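Local coordinates for DegV domain-containing protein Cgl2349/cg2579 (Corynebacterium glutamicum, PDB 3EGL) that binds long-chain fatty acids such as palmitate and may take part in lipid transport or fatty acid metabolism, at residues G65-H70 with R95-S100. Numbering follows the deposited sequence.
Sequences GVLALH and RVVDTS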
loop_
_atom_site.group_PDB
_atom_site.type_symbol
_atom_site.label_atom_id
_atom_site.label_comp_id
_atom_site.label_asym_id
_atom_site.label_seq_id
_atom_site.Cartn_x
_atom_site.Cartn_y
_atom_site.Cartn_z
ATOM N N GLY A 65 14.328 8.462 16.326
ATOM C CA GLY A 65 14.306 7.768 15.077
ATOM C C GLY A 65 12.979 7.835 14.378
ATOM O O GLY A 65 11.911 7.860 15.017
ATOM N N VAL A 66 13.063 7.872 13.055
ATOM C CA VAL A 66 11.890 7.866 12.194
ATOM C C VAL A 66 11.999 6.739 11.160
ATOM O O VAL A 66 12.996 6.621 10.448
ATOM C CB VAL A 66 11.673 9.232 11.513
ATOM C CG1 VAL A 66 10.659 9.143 10.423
ATOM C CG2 VAL A 66 11.238 10.251 12.541
ATOM N N LEU A 67 10.965 5.918 11.117
ATOM C CA LEU A 67 10.788 4.945 10.073
ATOM C C LEU A 67 9.750 5.428 9.050
ATOM O O LEU A 67 8.592 5.734 9.379
ATOM C CB LEU A 67 10.352 3.599 10.694
ATOM C CG LEU A 67 10.393 2.399 9.775
ATOM C CD1 LEU A 67 11.846 2.056 9.380
ATOM C CD2 LEU A 67 9.632 1.163 10.375
ATOM N N ALA A 68 10.168 5.495 7.801
ATOM C CA ALA A 68 9.318 6.041 6.742
ATOM C C ALA A 68 8.997 4.944 5.734
ATOM O O ALA A 68 9.915 4.263 5.206
ATOM C CB ALA A 68 10.030 7.235 6.040
ATOM N N LEU A 69 7.708 4.763 5.477
ATOM C CA LEU A 69 7.253 3.734 4.545
ATOM C C LEU A 69 6.349 4.329 3.469
ATOM O O LEU A 69 5.239 4.731 3.755
ATOM C CB LEU A 69 6.470 2.666 5.282
ATOM C CG LEU A 69 7.142 1.885 6.397
ATOM C CD1 LEU A 69 6.677 2.462 7.683
ATOM C CD2 LEU A 69 6.756 0.422 6.296
ATOM N N HIS A 70 6.865 4.378 2.246
ATOM C CA HIS A 70 6.280 5.067 1.116
ATOM C C HIS A 70 5.994 4.093 -0.003
ATOM O O HIS A 70 6.652 3.053 -0.116
ATOM C CB HIS A 70 7.257 6.130 0.617
ATOM C CG HIS A 70 7.440 7.249 1.598
ATOM N ND1 HIS A 70 6.378 8.000 2.064
ATOM C CD2 HIS A 70 8.546 7.728 2.221
ATOM C CE1 HIS A 70 6.825 8.899 2.927
ATOM N NE2 HIS A 70 8.136 8.754 3.043
ATOM N N ARG A 95 15.091 6.216 8.741
ATOM C CA ARG A 95 15.261 5.031 7.965
ATOM C C ARG A 95 14.104 4.895 6.935
ATOM O O ARG A 95 12.935 4.768 7.321
ATOM C CB ARG A 95 15.308 3.859 8.902
ATOM C CG ARG A 95 15.269 2.524 8.201
ATOM C CD ARG A 95 16.633 2.063 7.776
ATOM N NE ARG A 95 17.597 2.006 8.885
ATOM C CZ ARG A 95 18.048 0.880 9.432
ATOM N NH1 ARG A 95 17.600 -0.300 8.985
ATOM N NH2 ARG A 95 18.959 0.927 10.421
ATOM N N VAL A 96 14.439 4.937 5.645
ATOM C CA VAL A 96 13.455 4.789 4.560
ATOM C C VAL A 96 13.341 3.303 4.116
ATOM O O VAL A 96 14.279 2.739 3.591
ATOM C CB VAL A 96 13.845 5.648 3.307
ATOM C CG1 VAL A 96 12.772 5.529 2.226
ATOM C CG2 VAL A 96 14.039 7.077 3.693
ATOM N N VAL A 97 12.180 2.699 4.310
ATOM C CA VAL A 97 11.975 1.316 3.922
ATOM C C VAL A 97 11.810 1.328 2.403
ATOM O O VAL A 97 11.067 2.181 1.869
ATOM C CB VAL A 97 10.711 0.733 4.612
ATOM C CG1 VAL A 97 10.419 -0.759 4.196
ATOM C CG2 VAL A 97 10.831 0.844 6.106
ATOM N N ASP A 98 12.515 0.446 1.693
ATOM C CA ASP A 98 12.280 0.349 0.229
ATOM C C ASP A 98 11.129 -0.638 0.002
ATOM O O ASP A 98 11.371 -1.830 -0.091
ATOM C CB ASP A 98 13.541 -0.142 -0.504
ATOM C CG ASP A 98 13.396 -0.103 -2.028
ATOM O OD1 ASP A 98 12.250 0.059 -2.487
ATOM O OD2 ASP A 98 14.420 -0.211 -2.767
ATOM N N THR A 99 9.892 -0.175 -0.090
ATOM C CA THR A 99 8.779 -1.133 0.067
ATOM C C THR A 99 8.484 -2.064 -1.125
ATOM O O THR A 99 8.098 -3.209 -0.929
ATOM C CB THR A 99 7.457 -0.438 0.467
ATOM O OG1 THR A 99 6.944 0.262 -0.665
ATOM C CG2 THR A 99 7.659 0.531 1.638
ATOM N N SER A 100 8.641 -1.589 -2.348
ATOM C CA SER A 100 8.137 -2.354 -3.519
ATOM C C SER A 100 6.644 -2.710 -3.370
ATOM O O SER A 100 6.214 -3.804 -3.707
ATOM C CB SER A 100 8.977 -3.638 -3.771
ATOM O OG SER A 100 10.290 -3.275 -4.176
HETATM O O HOH W 1 9.278 2.896 -1.053
HETATM O O HOH W 2 9.533 4.220 1.584
#
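Leu67, Leu69 and Val97 meet on one face of two parallel strands, with the CG2 methyl of Val97 reaching both leucines. Leu67 swings its CD1 branch across toward the neighbouring strand, where it lies 3.6 Å from Val97 CG2. Leu67 CD1 also rests 3.7 Å from Arg95 CG, so the aliphatic root of the arginine completes the patch before its chain bends at chi2 and chi3 and carries the guanidinium off to Asp92. Leu69 runs obliquely past Val97, its CG standing 3.8 Å from Val97 CG2; that methyl lies anti to the carbonyl carbon of Val97, which turns it to the leucine side. Beneath this patch the backbones are joined in parallel register by Arg95 N to Val66 O, Ala68 N to Arg95 O and Val97 N to Ala68 O. The next link is a water that accepts from His70 N and donates to Val97 O at 2.6 Å. Thr99 then takes over: with chi1 at 73°, its OG1 donates to His70 O (2.9 Å), from 17° off the carbonyl plane. A second water lies between His70 O and Thr99 N, farther from the amide. The imidazole of His70, held by Tyr54 and Asp11, is about 7 Å from the side chain of palmitate-binding Ser76. Strand 66-69 lies between 7-11 and edge strand 94-97, which it reaches by a beta-alpha-beta crossover through helix 78-86. Helices 104-116 and 123-133 cover the leucine face and helices 47-60 and 78-86 that of Ala68 and Val96, making an alpha-beta-alpha sandwich.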